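Local coordinates for dTDP-4-dehydrorhamnose reductase (Bacillus anthracis, PDB 3SC6), which catalyses the NADP-dependent interconversion of dTDP-4-dehydro-6-deoxy-L-mannose and dTDP-6-deoxy-L-mannose (dTDP-L-rhamnose), the reductase step of the rhamnose biosynthetic pathway, at residues A[124-129]-A[133-138]; A[64-67]-A[71-74]; A[85-90]-A[101-106]. One frame throughout, in Å; residues are numbered along the deposited sequence.

Contact 1. Residues A[124-129]-A[133-138]. With NAP (NADP nicotinamide-adenine-dinucleotide phosphate), chain G.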
loop_
_atom_site.group_PDB
_atom_site.type_symbol
_atom_site.label_atom_id
_atom_site.label_comp_id
_atom_site.label_asym_id
_atom_site.label_seq_id
_atom_site.Cartn_x
_atom_site.Cartn_y
_atom_site.Cartn_z
ATOM N N PRO A 124 -8.001 6.929 14.186
ATOM C CA PRO A 124 -7.559 7.658 13.009
ATOM C C PRO A 124 -8.197 9.035 12.845
ATOM O O PRO A 124 -9.262 9.308 13.398
ATOM C CB PRO A 124 -7.976 6.732 11.860
ATOM C CG PRO A 124 -7.983 5.377 12.475
ATOM C CD PRO A 124 -8.549 5.608 13.832
ATOM N N ALA A 125 -7.508 9.889 12.097
ATOM C CA ALA A 125 -7.942 11.247 11.810
ATOM C C ALA A 125 -7.418 11.569 10.412
ATOM O O ALA A 125 -6.415 12.267 10.268
ATOM C CB ALA A 125 -7.387 12.215 12.831
ATOM N N PRO A 126 -8.091 11.035 9.376
ATOM C CA PRO A 126 -7.722 11.234 7.977
ATOM C C PRO A 126 -7.307 12.662 7.682
ATOM O O PRO A 126 -8.033 13.599 8.017
ATOM C CB PRO A 126 -9.002 10.873 7.229
ATOM C CG PRO A 126 -9.658 9.868 8.093
ATOM C CD PRO A 126 -9.334 10.252 9.507
ATOM N N ILE A 127 -6.154 12.816 7.039
ATOM C CA ILE A 127 -5.616 14.131 6.699
ATOM C C ILE A 127 -6.097 14.686 5.344
ATOM O O ILE A 127 -6.078 15.899 5.132
ATOM C CB ILE A 127 -4.067 14.083 6.719
ATOM C CG1 ILE A 127 -3.463 15.484 6.584
ATOM C CG2 ILE A 127 -3.549 13.137 5.641
ATOM C CD1 ILE A 127 -1.948 15.493 6.651
ATOM N N ASN A 128 -6.525 13.809 4.437
ATOM C CA ASN A 128 -6.999 14.232 3.113
ATOM C C ASN A 128 -8.098 13.315 2.582
ATOM O O ASN A 128 -8.392 12.294 3.190
ATOM C CB ASN A 128 -5.819 14.295 2.136
ATOM C CG ASN A 128 -5.130 12.953 1.954
ATOM O OD1 ASN A 128 -5.684 11.903 2.274
ATOM N ND2 ASN A 128 -3.927 12.983 1.398
ATOM N N ILE A 129 -8.698 13.667 1.446
ATOM C CA ILE A 129 -9.778 12.847 0.865
ATOM C C ILE A 129 -9.382 11.388 0.667
ATOM O O ILE A 129 -10.159 10.491 0.975
ATOM C CB ILE A 129 -10.325 13.439 -0.444
ATOM C CG1 ILE A 129 -10.984 14.790 -0.170
ATOM C CG2 ILE A 129 -11.381 12.530 -1.036
ATOM C CD1 ILE A 129 -12.165 14.706 0.782
ATOM N N SER A 133 -11.263 8.393 2.495
ATOM C CA SER A 133 -11.975 7.416 1.683
ATOM C C SER A 133 -11.603 5.995 2.087
ATOM O O SER A 133 -12.478 5.135 2.188
ATOM C CB SER A 133 -11.687 7.626 0.198
ATOM O OG SER A 133 -10.309 7.463 -0.073
ATOM N N LYS A 134 -10.316 5.726 2.313
ATOM C CA LYS A 134 -9.947 4.372 2.706
ATOM C C LYS A 134 -10.277 4.074 4.163
ATOM O O LYS A 134 -10.483 2.920 4.521
ATOM C CB LYS A 134 -8.529 3.967 2.313
ATOM C CG LYS A 134 -8.330 4.036 0.806
ATOM C CD LYS A 134 -7.102 3.300 0.331
ATOM C CE LYS A 134 -7.289 1.795 0.582
ATOM N NZ LYS A 134 -6.175 0.942 0.113
ATOM N N TYR A 135 -10.328 5.095 5.009
ATOM C CA TYR A 135 -10.679 4.854 6.401
ATOM C C TYR A 135 -12.125 4.375 6.395
ATOM O O TYR A 135 -12.478 3.442 7.117
ATOM C CB TYR A 135 -10.481 6.090 7.278
ATOM C CG TYR A 135 -11.011 5.908 8.682
ATOM C CD1 TYR A 135 -10.352 5.097 9.597
ATOM C CD2 TYR A 135 -12.134 6.607 9.117
ATOM C CE1 TYR A 135 -10.837 4.933 10.886
ATOM C CE2 TYR A 135 -12.617 6.463 10.407
ATOM C CZ TYR A 135 -11.963 5.624 11.289
ATOM O OH TYR A 135 -12.430 5.469 12.581
ATOM N N ALA A 136 -12.948 5.003 5.551
ATOM C CA ALA A 136 -14.350 4.638 5.421
ATOM C C ALA A 136 -14.376 3.207 4.904
ATOM O O ALA A 136 -15.243 2.415 5.263
ATOM C CB ALA A 136 -15.066 5.573 4.453
ATOM N N GLY A 137 -13.411 2.888 4.047
ATOM C CA GLY A 137 -13.293 1.550 3.481
ATOM C C GLY A 137 -12.993 0.552 4.585
ATOM O O GLY A 137 -13.615 -0.506 4.648
ATOM N N GLU A 138 -12.047 0.891 5.462
ATOM C CA GLU A 138 -11.676 0.013 6.575
ATOM C C GLU A 138 -12.869 -0.267 7.472
ATOM O O GLU A 138 -13.070 -1.400 7.914
ATOM C CB GLU A 138 -10.584 0.639 7.438
ATOM C CG GLU A 138 -9.254 0.878 6.758
ATOM C CD GLU A 138 -8.263 1.558 7.689
ATOM O OE1 GLU A 138 -8.664 1.937 8.810
ATOM O OE2 GLU A 138 -7.094 1.733 7.301
HETATM P PA NAP G . -2.234 1.261 -8.051
HETATM O O1A NAP G . -3.045 2.481 -8.415
HETATM O O2A NAP G . -1.132 0.802 -8.981
HETATM O O5B NAP G . -3.229 0.020 -7.809
HETATM C C5B NAP G . -4.643 0.182 -7.741
HETATM C C4B NAP G . -5.286 -0.616 -8.870
HETATM O O4B NAP G . -6.709 -0.664 -8.685
HETATM C C3B NAP G . -5.023 0.012 -10.238
HETATM O O3B NAP G . -4.401 -0.914 -11.133
HETATM C C2B NAP G . -6.394 0.390 -10.751
HETATM O O2B NAP G . -6.508 0.216 -12.162
HETATM C C1B NAP G . -7.312 -0.543 -9.973
HETATM N N9A NAP G . -8.725 -0.075 -9.970
HETATM C C8A NAP G . -9.176 1.186 -10.114
HETATM N N7A NAP G . -10.528 1.170 -10.085
HETATM C C5A NAP G . -10.916 -0.110 -9.935
HETATM C C6A NAP G . -12.231 -0.788 -9.839
HETATM N N6A NAP G . -13.382 -0.075 -9.899
HETATM N N1A NAP G . -12.248 -2.131 -9.683
HETATM C C2A NAP G . -11.099 -2.832 -9.622
HETATM N N3A NAP G . -9.894 -2.233 -9.711
HETATM C C4A NAP G . -9.779 -0.889 -9.868
HETATM O O3 NAP G . -1.617 1.480 -6.574
HETATM P PN NAP G . -1.004 0.274 -5.684
HETATM O O1N NAP G . 0.122 0.844 -4.853
HETATM O O2N NAP G . -0.781 -0.949 -6.539
HETATM O O5D NAP G . -2.215 -0.071 -4.689
HETATM C C5D NAP G . -2.019 -0.950 -3.581
HETATM C C4D NAP G . -2.798 -0.460 -2.362
HETATM O O4D NAP G . -1.908 0.166 -1.425
HETATM C C3D NAP G . -3.874 0.565 -2.711
HETATM O O3D NAP G . -5.142 0.139 -2.206
HETATM C C2D NAP G . -3.440 1.850 -2.040
HETATM O O2D NAP G . -4.573 2.541 -1.513
HETATM C C1D NAP G . -2.476 1.394 -0.950
HETATM N N1N NAP G . -1.419 2.373 -0.650
HETATM C C2N NAP G . -0.565 2.760 -1.612
HETATM C C3N NAP G . 0.445 3.684 -1.342
HETATM C C7N NAP G . 1.384 4.099 -2.443
HETATM O O7N NAP G . 1.196 3.671 -3.573
HETATM N N7N NAP G . 2.403 4.915 -2.180
HETATM C C4N NAP G . 0.562 4.200 -0.054
HETATM C C5N NAP G . -0.327 3.781 0.922
HETATM C C6N NAP G . -1.315 2.857 0.597
HETATM P P2B NAP G . -6.524 1.490 -13.150
HETATM O O1X NAP G . -6.386 0.862 -14.515
HETATM O O2X NAP G . -7.860 2.151 -12.904
HETATM O O3X NAP G . -5.340 2.318 -12.716
HETATM O O HOH W 1 -11.222 7.506 14.361
#
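The loop 124-129 and the first turns of helix 129-144 form the element that carries the YxxxK signature (Tyr130 and Lys134) of the short-chain dehydrogenase/reductase family, and the two are joined by the packing of Pro124 and Pro126 on Tyr135. Pro124 does most of the touching: its CG comes to 3.3 Å from CE1 of Tyr135, with CB close behind, and the two side chains cross at about a right angle on the CD1-CE1 side of the phenol. Pro126 lies nearer the root of the same side chain, its CG 4.0 Å from CB of Tyr135. The phenol lies against the loop because CG of Tyr135 stands anti to the backbone N (chi1 172°). A water completes this end of the contact, donating to Pro124 O at 2.8 Å and lying 3.0 Å from Tyr135 OH.

At the helix start, Ser133 N donates to Ile129 O over 2.8 Å, with an N-H...O angle of 151°, the i to i+4 bond of the opening turn. Asn128 is the N-cap, its OD1 accepting from Gly131 N. Ser133 turns its hydroxyl back along the helix (chi1 61°), where OG bonds to Tyr130 O and to Asn83 ND2 of helix 76-97.

Lys134 leaves the helix away from the loop, bent at chi3, and reaches the nicotinamide ribose of NADP, its CD 3.2 Å from O2D. NZ is modelled at hydrogen-bonding distance from O3D and O2D, but it sits too close to another atom, so both bonds are doubtful. Tyr130 OH is also hydrogen-bonded to the cofactor. Loop and helix are thus joined by apolar contact at the phenol, and by the Asn128 cap, the Ser133 N bond and the bridging water, while Lys134 and Tyr130 face the cofactor from this helix.

Contact 2. Residues A[64-67]-A[71-74]; sequences AAYT and QAEK. With NAP (NADP nicotinamide-adenine-dinucleotide phosphate), chain G.
The phenol of Tyr66 meets segment 71-74 by its rim: CA of Ala72 lies at the ring edge, near the ring plane, 4.0 Å from CE2, and the methyl CB of Ala72 is 4.2 Å from the same CE2. Beyond the ring, the hydroxyl rests against the Gln71 side chain, with Tyr66 OH 3.4 Å from Gln71 CG, and the two side chains cross at about a right angle. CG of Gln71, anti to the backbone N (chi1 -176°), is the atom that meets the hydroxyl as Tyr66 extends to segment 71-74.

The second flat group is the adenine of NADP. Ala64 CB stands over it on the side of N3A and C2A, 3.4 Å from N3A. The next residues follow the cofactor toward its phosphates: Ala65 N donates to O4B of the adenosine ribose over 3.2 Å, nearly straight at 160°, and Thr67 OG1 donates to the phosphate oxygen O1A at 2.7 Å. The methyl CG2 of Thr67 packs beside the nicotinamide ribose, 3.6 Å from C2D. Segment 64-67 therefore has cofactor on one flank and the end of the short helix 69-72 on the other.

In the fold, 64-67 is the loop that leaves parallel strand 59-62 and leads into helix 69-72. Helix 76-97 holds it as well: Asn83 OD1 accepts from Tyr66 N, and Leu78 and Ile82 of that helix pack on the Tyr66 side chain.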
loop_
_atom_site.group_PDB
_atom_site.type_symbol
_atom_site.label_atom_id
_atom_site.label_comp_id
_atom_site.label_asym_id
_atom_site.label_seq_id
_atom_site.Cartn_x
_atom_site.Cartn_y
_atom_site.Cartn_z
ATOM N N ALA A 64 -7.351 -3.358 -5.177
ATOM C CA ALA A 64 -8.057 -2.345 -5.962
ATOM C C ALA A 64 -8.256 -1.057 -5.162
ATOM O O ALA A 64 -8.603 -1.100 -3.979
ATOM C CB ALA A 64 -9.403 -2.888 -6.439
ATOM N N ALA A 65 -8.033 0.083 -5.814
ATOM C CA ALA A 65 -8.188 1.380 -5.160
ATOM C C ALA A 65 -7.891 2.559 -6.089
ATOM O O ALA A 65 -7.249 2.408 -7.135
ATOM C CB ALA A 65 -7.289 1.458 -3.935
ATOM N N TYR A 66 -8.384 3.729 -5.688
ATOM C CA TYR A 66 -8.196 4.972 -6.420
ATOM C C TYR A 66 -7.041 5.635 -5.685
ATOM O O TYR A 66 -7.238 6.265 -4.649
ATOM C CB TYR A 66 -9.464 5.823 -6.346
ATOM C CG TYR A 66 -9.387 7.133 -7.087
ATOM C CD1 TYR A 66 -9.760 7.219 -8.422
ATOM C CD2 TYR A 66 -8.960 8.289 -6.451
ATOM C CE1 TYR A 66 -9.699 8.421 -9.110
ATOM C CE2 TYR A 66 -8.896 9.497 -7.127
ATOM C CZ TYR A 66 -9.268 9.557 -8.458
ATOM O OH TYR A 66 -9.202 10.754 -9.137
ATOM N N THR A 67 -5.833 5.473 -6.221
ATOM C CA THR A 67 -4.627 6.030 -5.608
ATOM C C THR A 67 -4.138 7.364 -6.180
ATOM O O THR A 67 -2.931 7.599 -6.262
ATOM C CB THR A 67 -3.474 5.021 -5.720
ATOM O OG1 THR A 67 -3.168 4.795 -7.101
ATOM C CG2 THR A 67 -3.856 3.703 -5.057
ATOM N N GLN A 71 -5.692 14.364 -7.165
ATOM C CA GLN A 71 -6.958 14.491 -7.877
ATOM C C GLN A 71 -8.145 14.060 -7.005
ATOM O O GLN A 71 -9.294 14.395 -7.297
ATOM C CB GLN A 71 -6.899 13.708 -9.194
ATOM C CG GLN A 71 -8.132 13.849 -10.076
ATOM C CD GLN A 71 -7.997 13.098 -11.388
ATOM O OE1 GLN A 71 -8.884 13.156 -12.241
ATOM N NE2 GLN A 71 -6.878 12.398 -11.562
ATOM N N ALA A 72 -7.855 13.330 -5.928
ATOM C CA ALA A 72 -8.889 12.862 -5.009
ATOM C C ALA A 72 -9.647 14.050 -4.419
ATOM O O ALA A 72 -10.838 13.953 -4.134
ATOM C CB ALA A 72 -8.264 12.034 -3.895
ATOM N N GLU A 73 -8.941 15.163 -4.234
ATOM C CA GLU A 73 -9.528 16.385 -3.680
ATOM C C GLU A 73 -10.576 16.985 -4.618
ATOM O O GLU A 73 -11.532 17.618 -4.172
ATOM C CB GLU A 73 -8.424 17.422 -3.429
ATOM C CG GLU A 73 -7.373 17.014 -2.396
ATOM C CD GLU A 73 -7.937 16.880 -0.993
ATOM O OE1 GLU A 73 -9.043 17.403 -0.740
ATOM O OE2 GLU A 73 -7.248 16.297 -0.128
ATOM N N LYS A 74 -10.390 16.780 -5.916
ATOM C CA LYS A 74 -11.308 17.304 -6.915
ATOM C C LYS A 74 -12.430 16.326 -7.274
ATOM O O LYS A 74 -13.488 16.738 -7.745
ATOM C CB LYS A 74 -10.521 17.732 -8.154
ATOM C CG LYS A 74 -9.499 18.822 -7.839
ATOM C CD LYS A 74 -8.732 19.287 -9.062
ATOM C CE LYS A 74 -7.750 20.398 -8.693
ATOM N NZ LYS A 74 -6.989 20.904 -9.870
HETATM P PA NAP G . -2.234 1.261 -8.051
HETATM O O1A NAP G . -3.045 2.481 -8.415
HETATM O O2A NAP G . -1.132 0.802 -8.981
HETATM O O5B NAP G . -3.229 0.020 -7.809
HETATM C C5B NAP G . -4.643 0.182 -7.741
HETATM C C4B NAP G . -5.286 -0.616 -8.870
HETATM O O4B NAP G . -6.709 -0.664 -8.685
HETATM C C3B NAP G . -5.023 0.012 -10.238
HETATM O O3B NAP G . -4.401 -0.914 -11.133
HETATM C C2B NAP G . -6.394 0.390 -10.751
HETATM O O2B NAP G . -6.508 0.216 -12.162
HETATM C C1B NAP G . -7.312 -0.543 -9.973
HETATM N N9A NAP G . -8.725 -0.075 -9.970
HETATM C C8A NAP G . -9.176 1.186 -10.114
HETATM N N7A NAP G . -10.528 1.170 -10.085
HETATM C C5A NAP G . -10.916 -0.110 -9.935
HETATM C C6A NAP G . -12.231 -0.788 -9.839
HETATM N N6A NAP G . -13.382 -0.075 -9.899
HETATM N N1A NAP G . -12.248 -2.131 -9.683
HETATM C C2A NAP G . -11.099 -2.832 -9.622
HETATM N N3A NAP G . -9.894 -2.233 -9.711
HETATM C C4A NAP G . -9.779 -0.889 -9.868
HETATM O O3 NAP G . -1.617 1.480 -6.574
HETATM P PN NAP G . -1.004 0.274 -5.684
HETATM O O1N NAP G . 0.122 0.844 -4.853
HETATM O O2N NAP G . -0.781 -0.949 -6.539
HETATM O O5D NAP G . -2.215 -0.071 -4.689
HETATM C C5D NAP G . -2.019 -0.950 -3.581
HETATM C C4D NAP G . -2.798 -0.460 -2.362
HETATM O O4D NAP G . -1.908 0.166 -1.425
HETATM C C3D NAP G . -3.874 0.565 -2.711
HETATM O O3D NAP G . -5.142 0.139 -2.206
HETATM C C2D NAP G . -3.440 1.850 -2.040
HETATM O O2D NAP G . -4.573 2.541 -1.513
HETATM C C1D NAP G . -2.476 1.394 -0.950
HETATM N N1N NAP G . -1.419 2.373 -0.650
HETATM C C2N NAP G . -0.565 2.760 -1.612
HETATM C C3N NAP G . 0.445 3.684 -1.342
HETATM C C7N NAP G . 1.384 4.099 -2.443
HETATM O O7N NAP G . 1.196 3.671 -3.573
HETATM N N7N NAP G . 2.403 4.915 -2.180
HETATM C C4N NAP G . 0.562 4.200 -0.054
HETATM C C5N NAP G . -0.327 3.781 0.922
HETATM C C6N NAP G . -1.315 2.857 0.597
HETATM P P2B NAP G . -6.524 1.490 -13.150
HETATM O O1X NAP G . -6.386 0.862 -14.515
HETATM O O2X NAP G . -7.860 2.151 -12.904
HETATM O O3X NAP G . -5.340 2.318 -12.716
#

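Contact 3. Residues A[85-90]-A[101-106]; sequences IGARNV and LVYIST. With NAP (NADP nicotinamide-adenine-dinucleotide phosphate), chain G.
Segment 85-90 of helix 76-97 packs on strand 101-106, the two running roughly in opposite directions: Ala87 comes nearest Tyr103 (CA atoms 7.9 Å apart) and Val90 nearest Leu101 (CA atoms 8.5 Å apart). No hydrogen bond joins the two segments; the spacing is that of a helix resting on a sheet through its side chains. Ala87 and Val90, one turn apart on the helix, and Leu101 and Tyr103, alternate residues of the strand, all point into the interface.

Ala87 offers only a methyl, and its CB touches the Tyr103 ring obliquely, 3.4 Å from CE1. The phenol passes the Ala87 methyl, and its hydroxyl makes a weak hydrogen bond to Asn83 O, one turn earlier in the helix. Farther along, Val90 CG1 meets Leu101 CD1 at 3.9 Å, and these two side chains cross at about a right angle. CG of Leu101 stands anti to its backbone N (chi1 179°), carrying the branch out from the strand to the helix. Val90 and Leu101 also touch Ile60 and His62 of strand 59-62, so this side of the helix packs on two neighbouring strands.

Away from the strand, Arg88 grips the neighbouring Asn89 side-on, NE at 2.8 Å and NH1 at 3.0 Å from the single acceptor OD1. The ND2 of that amide bonds to Ile42 O, tying the helix to the loop whose Ile42 N binds NADP.

At the end of the strand, Ile104 CG2 packs on the nicotinamide ribose, and Thr106 OG1 lies 3.3 Å from the nicotinamide carbon C5N. Strand 59-62, helix 76-97 and the adjacent parallel strand 100-106 make a beta-alpha-beta crossover, the unit from which the Rossmann fold is built.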
loop_
_atom_site.group_PDB
_atom_site.type_symbol
_atom_site.label_atom_id
_atom_site.label_comp_id
_atom_site.label_asym_id
_atom_site.label_seq_id
_atom_site.Cartn_x
_atom_site.Cartn_y
_atom_site.Cartn_z
ATOM N N ILE A 85 -17.166 2.338 -0.888
ATOM C CA ILE A 85 -18.200 1.444 -1.401
ATOM C C ILE A 85 -17.580 0.180 -1.978
ATOM O O ILE A 85 -18.108 -0.916 -1.804
ATOM C CB ILE A 85 -19.091 2.141 -2.468
ATOM C CG1 ILE A 85 -19.766 3.383 -1.871
ATOM C CG2 ILE A 85 -20.150 1.189 -3.004
ATOM C CD1 ILE A 85 -20.609 3.089 -0.657
ATOM N N GLY A 86 -16.449 0.331 -2.650
ATOM C CA GLY A 86 -15.760 -0.807 -3.243
ATOM C C GLY A 86 -15.330 -1.833 -2.209
ATOM O O GLY A 86 -15.476 -3.034 -2.418
ATOM N N ALA A 87 -14.794 -1.358 -1.090
ATOM C CA ALA A 87 -14.351 -2.248 -0.021
ATOM C C ALA A 87 -15.561 -2.892 0.640
ATOM O O ALA A 87 -15.500 -4.026 1.116
ATOM C CB ALA A 87 -13.535 -1.471 1.010
ATOM N N ARG A 88 -16.666 -2.159 0.666
ATOM C CA ARG A 88 -17.899 -2.647 1.268
ATOM C C ARG A 88 -18.449 -3.827 0.442
ATOM O O ARG A 88 -18.880 -4.834 1.009
ATOM C CB ARG A 88 -18.875 -1.467 1.411
ATOM C CG ARG A 88 -20.225 -1.725 2.083
ATOM C CD ARG A 88 -21.142 -2.611 1.286
ATOM N NE ARG A 88 -21.366 -2.025 -0.028
ATOM C CZ ARG A 88 -22.288 -1.104 -0.302
ATOM N NH1 ARG A 88 -22.399 -0.639 -1.540
ATOM N NH2 ARG A 88 -23.089 -0.637 0.651
ATOM N N ASN A 89 -18.397 -3.711 -0.885
ATOM C CA ASN A 89 -18.879 -4.769 -1.787
ATOM C C ASN A 89 -18.023 -6.030 -1.672
ATOM O O ASN A 89 -18.542 -7.147 -1.631
ATOM C CB ASN A 89 -18.861 -4.293 -3.245
ATOM C CG ASN A 89 -19.777 -3.109 -3.494
ATOM O OD1 ASN A 89 -20.601 -2.759 -2.656
ATOM N ND2 ASN A 89 -19.652 -2.504 -4.670
ATOM N N VAL A 90 -16.706 -5.849 -1.644
ATOM C CA VAL A 90 -15.785 -6.981 -1.530
ATOM C C VAL A 90 -15.922 -7.609 -0.150
ATOM O O VAL A 90 -15.686 -8.804 0.022
ATOM C CB VAL A 90 -14.325 -6.559 -1.789
ATOM C CG1 VAL A 90 -13.367 -7.716 -1.534
ATOM C CG2 VAL A 90 -14.180 -6.025 -3.214
ATOM N N LEU A 101 -10.150 -11.823 4.356
ATOM C CA LEU A 101 -9.980 -10.616 3.542
ATOM C C LEU A 101 -8.797 -9.739 3.948
ATOM O O LEU A 101 -8.656 -9.364 5.111
ATOM C CB LEU A 101 -11.265 -9.781 3.602
ATOM C CG LEU A 101 -11.286 -8.463 2.828
ATOM C CD1 LEU A 101 -10.971 -8.700 1.361
ATOM C CD2 LEU A 101 -12.640 -7.769 2.996
ATOM N N VAL A 102 -7.945 -9.414 2.980
ATOM C CA VAL A 102 -6.788 -8.566 3.244
ATOM C C VAL A 102 -7.069 -7.228 2.589
ATOM O O VAL A 102 -7.136 -7.135 1.365
ATOM C CB VAL A 102 -5.476 -9.153 2.700
ATOM C CG1 VAL A 102 -4.337 -8.197 2.953
ATOM C CG2 VAL A 102 -5.191 -10.488 3.340
ATOM N N TYR A 103 -7.266 -6.200 3.412
ATOM C CA TYR A 103 -7.546 -4.868 2.915
ATOM C C TYR A 103 -6.326 -3.980 3.109
ATOM O O TYR A 103 -5.949 -3.663 4.240
ATOM C CB TYR A 103 -8.766 -4.272 3.616
ATOM C CG TYR A 103 -9.105 -2.883 3.141
ATOM C CD1 TYR A 103 -9.884 -2.686 2.005
ATOM C CD2 TYR A 103 -8.668 -1.765 3.834
ATOM C CE1 TYR A 103 -10.197 -1.415 1.558
ATOM C CE2 TYR A 103 -8.985 -0.486 3.400
ATOM C CZ TYR A 103 -9.748 -0.321 2.262
ATOM O OH TYR A 103 -10.066 0.944 1.831
ATOM N N ILE A 104 -5.711 -3.588 1.994
ATOM C CA ILE A 104 -4.527 -2.742 2.019
ATOM C C ILE A 104 -4.951 -1.302 2.236
ATOM O O ILE A 104 -5.758 -0.767 1.480
ATOM C CB ILE A 104 -3.724 -2.856 0.716
ATOM C CG1 ILE A 104 -3.302 -4.308 0.473
ATOM C CG2 ILE A 104 -2.493 -1.976 0.777
ATOM C CD1 ILE A 104 -2.424 -4.887 1.569
ATOM N N SER A 105 -4.407 -0.683 3.278
ATOM C CA SER A 105 -4.737 0.696 3.599
ATOM C C SER A 105 -3.495 1.584 3.605
ATOM O O SER A 105 -2.400 1.137 3.259
ATOM C CB SER A 105 -5.482 0.774 4.928
ATOM O OG SER A 105 -5.845 2.111 5.226
ATOM N N THR A 106 -3.675 2.832 4.034
ATOM C CA THR A 106 -2.596 3.815 4.065
ATOM C C THR A 106 -2.378 4.566 5.380
ATOM O O THR A 106 -3.173 4.480 6.310
ATOM C CB THR A 106 -2.910 4.892 3.017
ATOM O OG1 THR A 106 -1.868 5.869 2.993
ATOM C CG2 THR A 106 -4.244 5.568 3.339
HETATM P PA NAP G . -2.234 1.261 -8.051
HETATM O O1A NAP G . -3.045 2.481 -8.415
HETATM O O2A NAP G . -1.132 0.802 -8.981
HETATM O O5B NAP G . -3.229 0.020 -7.809
HETATM C C5B NAP G . -4.643 0.182 -7.741
HETATM C C4B NAP G . -5.286 -0.616 -8.870
HETATM O O4B NAP G . -6.709 -0.664 -8.685
HETATM C C3B NAP G . -5.023 0.012 -10.238
HETATM O O3B NAP G . -4.401 -0.914 -11.133
HETATM C C2B NAP G . -6.394 0.390 -10.751
HETATM O O2B NAP G . -6.508 0.216 -12.162
HETATM C C1B NAP G . -7.312 -0.543 -9.973
HETATM N N9A NAP G . -8.725 -0.075 -9.970
HETATM C C8A NAP G . -9.176 1.186 -10.114
HETATM N N7A NAP G . -10.528 1.170 -10.085
HETATM C C5A NAP G . -10.916 -0.110 -9.935
HETATM C C6A NAP G . -12.231 -0.788 -9.839
HETATM N N6A NAP G . -13.382 -0.075 -9.899
HETATM N N1A NAP G . -12.248 -2.131 -9.683
HETATM C C2A NAP G . -11.099 -2.832 -9.622
HETATM N N3A NAP G . -9.894 -2.233 -9.711
HETATM C C4A NAP G . -9.779 -0.889 -9.868
HETATM O O3 NAP G . -1.617 1.480 -6.574
HETATM P PN NAP G . -1.004 0.274 -5.684
HETATM O O1N NAP G . 0.122 0.844 -4.853
HETATM O O2N NAP G . -0.781 -0.949 -6.539
HETATM O O5D NAP G . -2.215 -0.071 -4.689
HETATM C C5D NAP G . -2.019 -0.950 -3.581
HETATM C C4D NAP G . -2.798 -0.460 -2.362
HETATM O O4D NAP G . -1.908 0.166 -1.425
HETATM C C3D NAP G . -3.874 0.565 -2.711
HETATM O O3D NAP G . -5.142 0.139 -2.206
HETATM C C2D NAP G . -3.440 1.850 -2.040
HETATM O O2D NAP G . -4.573 2.541 -1.513
HETATM C C1D NAP G . -2.476 1.394 -0.950
HETATM N N1N NAP G . -1.419 2.373 -0.650
HETATM C C2N NAP G . -0.565 2.760 -1.612
HETATM C C3N NAP G . 0.445 3.684 -1.342
HETATM C C7N NAP G . 1.384 4.099 -2.443
HETATM O O7N NAP G . 1.196 3.671 -3.573
HETATM N N7N NAP G . 2.403 4.915 -2.180
HETATM C C4N NAP G . 0.562 4.200 -0.054
HETATM C C5N NAP G . -0.327 3.781 0.922
HETATM C C6N NAP G . -1.315 2.857 0.597
HETATM P P2B NAP G . -6.524 1.490 -13.150
HETATM O O1X NAP G . -6.386 0.862 -14.515
HETATM O O2X NAP G . -7.860 2.151 -12.904
HETATM O O3X NAP G . -5.340 2.318 -12.716
#

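How the contacts relate
All three contacts border the same NADP: contact 2 spans from its adenine past the phosphates to the nicotinamide ribose, where Lys134 of contact 1 and the strand end of contact 3 also arrive. The centre of contact 1 is about 12 Å from the centres of both others. It touches contact 2 where Ile129 CG2 packs 3.5 Å from Ala72 O. Against contact 3, Glu138 CG lies 3.6 Å from Tyr103 CE2, and Glu138 OE2 is hydrogen-bonded to Ser105 OG. Contacts 2 and 3, whose centres are about 14 Å apart, do not touch, their nearest atoms being about 6 Å apart. Helix 76-97 links them: it carries 85-90, and its Asn83 OD1 accepts from Tyr66 N.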